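ATP phosphoribosyltransferase (Thermotoga maritima, PDB 1O63) probably catalyses the first step of histidine biosynthesis, transferring phosphoribose from 5-phosphoribose 1-diphosphate to ATP with release of diphosphate, as part of a HisG-HisZ complex. Local coordinates at residues L5-G10 against I61-T66; F80-N85 against T172-N177. All coordinates share one frame; numbering follows the deposited sequence.

How the contacts relate
Contact 1 and contact 2 belong to one mixed beta sheet, and their centres lie about 9 Å apart. Strand 4-8 pairs in parallel with 61-65, which borders 161-176 on its other side. Beyond 161-176 comes strand 81-94. Contact 1 closes along the chain before contact 2 opens. The two touch directly: G62 N lies 2.8 Å from V175 O, and T66 OG1 lies 2.7 Å from H173 NE2, both probable hydrogen bonds. Helices 13-23 and 185-204 pack on both contacts. Contact 1 joins two neighbouring inner strands of one lobe by direct backbone bonds. Contact 2 lies where the long strands 81-94 and 161-176 lead from that lobe toward the other.

Contact 1: residues L5-G10 against I61-T66; sequences LAIPKG and IGFCGT
L5 lies beside I61 at the start of two parallel strands, 4-8 and 61-65. L5 CD1 rests 4.1 Å from I61 CB, and the two side chains run alongside each other in the same direction. Its other methyl, CD2, reaches the edge of the F63 ring near CE1. F191 of helix 185-204 touches both L5 and I61.

A6 carries the backbone pairing. A6 N donates to I61 O at 2.8 Å, in the carbonyl plane. A6 O accepts from F63 N at 3.3 Å, with the donor almost in line with the C=O bond. G62 faces A6 between these bonds. A beta carbon on G62 would come tightly against A6 O, and glycine avoids this.

I7 sends its CB away from strand 61-65, but its chain end comes back. CG1 stands beside the backbone N (chi1 -46°), and the next torsion turns CD1 to the edge of the F63 ring. There I7 CD1 lies 3.9 Å from F63 CD1, near the ring plane. F63 thus meets methyls of L5 and I7 along one edge, while V16 and L195 bring in helices 13-23 and 185-204.

P8 has no N-H to give, so F63 O gets no backbone bond from it. P8 CD packs 3.3 Å from F63 O instead, and 3.9 Å from F63 CB. F63 O is buried with no polar partner in the model. The direct pairing therefore stops at F63 N; beyond it the P8 ring packs against F63 O and CB, with no further backbone bond between the two segments.

Contact 2: residues F80-N85 against T172-N177; sequences FFIPTN and THVVVN
I82 and T172 meet in a water-mediated antiparallel contact between strands 81-94 and 161-176. These long strands of the mixed sheet run between the two lobes of a fold related to the periplasmic binding proteins. The short segments run at 165°, with axes 6.0 Å apart at closest approach. No direct hydrogen bond joins them.

Three waters stand in for the missing bonds. Water 1 accepts from V174 N and lies 2.6 Å from F80 O, bridging the two. Water 2 accepts from I82 N and lies 2.7 Å from T172 O, a second bridge. Water 3 accepts from T172 N and donates to both I82 O and T84 O, so that three backbone atoms of the two segments meet at it.

I82 turns its CB toward strand 161-176 and carries much of the apolar contact. I82 CB sits 3.4 Å from T172 O. With CG1 beside the backbone N (chi1 -57°) and an extended chain, I82 CD1 reaches T172 CG2 at 4.0 Å and also meets V174 CB. Y19 of helix 13-23 and I199 of helix 185-204 pack on the same side chain. Cutting it back to an alanine is likely to open a gap between T172 and V174 and to leave Y19 and I199 without this neighbour.

H173 takes little part in the contact across to 80-85. Its ring bonds to T66 through NE2 and to Q78 through ND1.

At the other end F80 lays its ring across V174, the two side chains crossing at about a right angle. V174 CG1 makes a CH-pi contact there, 3.9 Å from the centroid of the F80 ring and only 7° off its normal.

Contact 1: residues L5-G10 against I61-T66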
loop_
_atom_site.group_PDB
_atom_site.type_symbol
_atom_site.label_atom_id
_atom_site.label_comp_id
_atom_site.label_asym_id
_atom_site.label_seq_id
_atom_site.Cartn_x
_atom_site.Cartn_y
_atom_site.Cartn_z
ATOM N N LEU A 5 -12.894 6.600 17.120
ATOM C CA LEU A 5 -11.813 7.317 16.427
ATOM C C LEU A 5 -11.086 6.406 15.433
ATOM O O LEU A 5 -10.861 5.220 15.736
ATOM C CB LEU A 5 -10.820 7.869 17.452
ATOM C CG LEU A 5 -11.080 9.259 18.021
ATOM C CD1 LEU A 5 -12.485 9.422 18.544
ATOM C CD2 LEU A 5 -10.064 9.590 19.118
ATOM N N ALA A 6 -10.748 6.960 14.256
ATOM C CA ALA A 6 -9.992 6.181 13.255
ATOM C C ALA A 6 -8.547 6.731 13.310
ATOM O O ALA A 6 -8.347 7.886 12.974
ATOM C CB ALA A 6 -10.580 6.412 11.867
ATOM N N ILE A 7 -7.636 5.951 13.828
ATOM C CA ILE A 7 -6.256 6.331 14.082
ATOM C C ILE A 7 -5.308 5.715 13.045
ATOM O O ILE A 7 -5.402 4.524 12.716
ATOM C CB ILE A 7 -5.834 5.882 15.488
ATOM C CG1 ILE A 7 -6.867 6.197 16.569
ATOM C CG2 ILE A 7 -4.461 6.429 15.860
ATOM C CD1 ILE A 7 -7.404 7.600 16.632
ATOM N N PRO A 8 -4.489 6.536 12.446
ATOM C CA PRO A 8 -3.553 6.140 11.404
ATOM C C PRO A 8 -2.333 5.409 11.928
ATOM O O PRO A 8 -1.562 5.960 12.729
ATOM C CB PRO A 8 -3.130 7.494 10.806
ATOM C CG PRO A 8 -3.143 8.403 12.012
ATOM C CD PRO A 8 -4.364 7.991 12.799
ATOM N N LYS A 9 -2.123 4.158 11.510
ATOM C CA LYS A 9 -0.951 3.405 11.952
ATOM C C LYS A 9 0.269 3.991 11.230
ATOM O O LYS A 9 0.121 4.642 10.197
ATOM C CB LYS A 9 -1.066 1.904 11.622
ATOM C CG LYS A 9 -2.234 1.187 12.281
ATOM C CD LYS A 9 -1.820 -0.153 12.869
ATOM C CE LYS A 9 -2.199 -1.310 11.982
ATOM N NZ LYS A 9 -3.588 -1.801 12.194
ATOM N N GLY A 10 1.458 3.754 11.756
ATOM C CA GLY A 10 2.663 4.212 11.084
ATOM C C GLY A 10 3.204 5.497 11.698
ATOM O O GLY A 10 3.266 5.696 12.905
ATOM N N ILE A 61 -14.474 10.516 14.481
ATOM C CA ILE A 61 -13.336 11.428 14.282
ATOM C C ILE A 61 -12.132 10.619 13.787
ATOM O O ILE A 61 -11.959 9.480 14.217
ATOM C CB ILE A 61 -12.985 12.161 15.574
ATOM C CG1 ILE A 61 -14.175 13.057 16.021
ATOM C CG2 ILE A 61 -11.756 13.078 15.415
ATOM C CD1 ILE A 61 -14.122 13.360 17.513
ATOM N N GLY A 62 -11.301 11.222 12.936
ATOM C CA GLY A 62 -10.093 10.540 12.484
ATOM C C GLY A 62 -8.949 11.534 12.292
ATOM O O GLY A 62 -9.075 12.734 12.573
ATOM N N PHE A 63 -7.762 10.973 12.054
ATOM C CA PHE A 63 -6.535 11.704 11.847
ATOM C C PHE A 63 -5.763 11.086 10.654
ATOM O O PHE A 63 -5.758 9.870 10.515
ATOM C CB PHE A 63 -5.615 11.672 13.072
ATOM C CG PHE A 63 -6.298 12.076 14.348
ATOM C CD1 PHE A 63 -7.046 11.153 15.068
ATOM C CD2 PHE A 63 -6.242 13.382 14.803
ATOM C CE1 PHE A 63 -7.711 11.489 16.218
ATOM C CE2 PHE A 63 -6.932 13.751 15.951
ATOM C CZ PHE A 63 -7.647 12.811 16.661
ATOM N N CYS A 64 -5.210 11.950 9.818
ATOM C CA CYS A 64 -4.403 11.490 8.697
ATOM C C CYS A 64 -3.489 12.609 8.202
ATOM O O CYS A 64 -3.661 13.773 8.561
ATOM C CB CYS A 64 -5.269 10.930 7.572
ATOM S SG CYS A 64 -6.513 12.091 6.959
ATOM N N GLY A 65 -2.448 12.269 7.455
ATOM C CA GLY A 65 -1.523 13.316 6.994
ATOM C C GLY A 65 -2.064 14.065 5.792
ATOM O O GLY A 65 -3.014 13.691 5.114
ATOM N N THR A 66 -1.323 15.135 5.421
ATOM C CA THR A 66 -1.713 15.935 4.269
ATOM C C THR A 66 -1.672 15.126 2.978
ATOM O O THR A 66 -2.479 15.359 2.070
ATOM C CB THR A 66 -0.802 17.180 4.126
ATOM O OG1 THR A 66 -0.586 17.745 5.433
ATOM C CG2 THR A 66 -1.462 18.220 3.238
#

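Contact 2: residues F80-N85 against T172-N177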
loop_
_atom_site.group_PDB
_atom_site.type_symbol
_atom_site.label_atom_id
_atom_site.label_comp_id
_atom_site.label_asym_id
_atom_site.label_seq_id
_atom_site.Cartn_x
_atom_site.Cartn_y
_atom_site.Cartn_z
ATOM N N PHE A 80 -9.952 21.909 13.278
ATOM C CA PHE A 80 -8.838 22.812 13.594
ATOM C C PHE A 80 -7.533 22.338 12.980
ATOM O O PHE A 80 -7.436 21.237 12.430
ATOM C CB PHE A 80 -8.733 23.009 15.099
ATOM C CG PHE A 80 -8.471 21.780 15.910
ATOM C CD1 PHE A 80 -7.175 21.336 16.131
ATOM C CD2 PHE A 80 -9.517 21.067 16.482
ATOM C CE1 PHE A 80 -6.917 20.212 16.892
ATOM C CE2 PHE A 80 -9.269 19.947 17.244
ATOM C CZ PHE A 80 -7.986 19.514 17.456
ATOM N N PHE A 81 -6.500 23.156 13.162
ATOM C CA PHE A 81 -5.166 22.939 12.607
ATOM C C PHE A 81 -4.175 22.312 13.557
ATOM O O PHE A 81 -3.950 22.781 14.670
ATOM C CB PHE A 81 -4.653 24.346 12.176
ATOM C CG PHE A 81 -3.316 24.381 11.506
ATOM C CD1 PHE A 81 -2.146 24.477 12.240
ATOM C CD2 PHE A 81 -3.217 24.374 10.121
ATOM C CE1 PHE A 81 -0.911 24.521 11.616
ATOM C CE2 PHE A 81 -1.992 24.433 9.498
ATOM C CZ PHE A 81 -0.830 24.504 10.245
ATOM N N ILE A 82 -3.468 21.263 13.123
ATOM C CA ILE A 82 -2.435 20.636 13.979
ATOM C C ILE A 82 -1.063 21.019 13.440
ATOM O O ILE A 82 -0.638 20.586 12.370
ATOM C CB ILE A 82 -2.624 19.124 14.042
ATOM C CG1 ILE A 82 -4.038 18.788 14.556
ATOM C CG2 ILE A 82 -1.565 18.481 14.945
ATOM C CD1 ILE A 82 -4.389 17.308 14.447
ATOM N N PRO A 83 -0.373 21.921 14.133
ATOM C CA PRO A 83 0.848 22.538 13.722
ATOM C C PRO A 83 2.007 21.769 13.171
ATOM O O PRO A 83 2.613 22.172 12.142
ATOM C CB PRO A 83 1.302 23.302 15.001
ATOM C CG PRO A 83 0.043 23.626 15.695
ATOM C CD PRO A 83 -0.908 22.514 15.407
ATOM N N THR A 84 2.554 20.814 13.894
ATOM C CA THR A 84 3.783 20.119 13.559
ATOM C C THR A 84 3.991 19.740 12.115
ATOM O O THR A 84 3.266 18.953 11.516
ATOM C CB THR A 84 3.939 18.873 14.463
ATOM O OG1 THR A 84 3.486 19.246 15.776
ATOM C CG2 THR A 84 5.369 18.412 14.534
ATOM N N ASN A 85 5.098 20.229 11.525
ATOM C CA ASN A 85 5.472 19.781 10.181
ATOM C C ASN A 85 6.113 18.401 10.317
ATOM O O ASN A 85 7.127 18.266 11.026
ATOM C CB ASN A 85 6.487 20.741 9.554
ATOM C CG ASN A 85 5.932 22.112 9.271
ATOM O OD1 ASN A 85 4.737 22.297 9.045
ATOM N ND2 ASN A 85 6.811 23.115 9.271
ATOM N N THR A 172 -0.239 16.535 10.327
ATOM C CA THR A 172 -1.371 15.727 10.781
ATOM C C THR A 172 -2.619 16.601 10.690
ATOM O O THR A 172 -2.521 17.805 10.917
ATOM C CB THR A 172 -1.150 15.315 12.245
ATOM O OG1 THR A 172 0.122 14.633 12.282
ATOM C CG2 THR A 172 -2.240 14.414 12.771
ATOM N N HIS A 173 -3.760 16.004 10.332
ATOM C CA HIS A 173 -5.002 16.789 10.272
ATOM C C HIS A 173 -6.062 16.011 11.104
ATOM O O HIS A 173 -5.923 14.795 11.144
ATOM C CB HIS A 173 -5.531 16.853 8.844
ATOM C CG HIS A 173 -4.644 17.557 7.863
ATOM N ND1 HIS A 173 -4.837 18.843 7.471
ATOM C CD2 HIS A 173 -3.525 17.119 7.222
ATOM C CE1 HIS A 173 -3.858 19.198 6.616
ATOM N NE2 HIS A 173 -3.059 18.157 6.456
ATOM N N VAL A 174 -6.987 16.705 11.710
ATOM C CA VAL A 174 -8.131 16.039 12.368
ATOM C C VAL A 174 -9.345 16.194 11.446
ATOM O O VAL A 174 -9.568 17.277 10.875
ATOM C CB VAL A 174 -8.405 16.540 13.763
ATOM C CG1 VAL A 174 -8.528 18.061 13.798
ATOM C CG2 VAL A 174 -9.704 15.927 14.340
ATOM N N VAL A 175 -10.074 15.100 11.222
ATOM C CA VAL A 175 -11.197 15.091 10.296
ATOM C C VAL A 175 -12.416 14.481 10.991
ATOM O O VAL A 175 -12.250 13.573 11.815
ATOM C CB VAL A 175 -10.928 14.335 8.998
ATOM C CG1 VAL A 175 -10.141 15.212 8.024
ATOM C CG2 VAL A 175 -10.224 13.002 9.222
ATOM N N VAL A 176 -13.596 15.025 10.724
ATOM C CA VAL A 176 -14.789 14.578 11.451
ATOM C C VAL A 176 -15.861 14.117 10.469
ATOM O O VAL A 176 -16.128 14.790 9.479
ATOM C CB VAL A 176 -15.358 15.714 12.324
ATOM C CG1 VAL A 176 -16.686 15.350 12.980
ATOM C CG2 VAL A 176 -14.394 16.119 13.461
ATOM N N ASN A 177 -16.516 13.010 10.786
ATOM C CA ASN A 177 -17.673 12.556 9.980
ATOM C C ASN A 177 -18.793 13.577 10.167
ATOM O O ASN A 177 -19.220 13.869 11.283
ATOM C CB ASN A 177 -18.075 11.183 10.511
ATOM C CG ASN A 177 -19.363 10.603 9.984
ATOM O OD1 ASN A 177 -19.960 11.095 9.031
ATOM N ND2 ASN A 177 -19.790 9.514 10.617
HETATM O O HOH W 1 -6.469 19.473 10.736
HETATM O O HOH W 2 -3.657 20.189 10.669
HETATM O O HOH W 3 0.811 18.472 12.283
#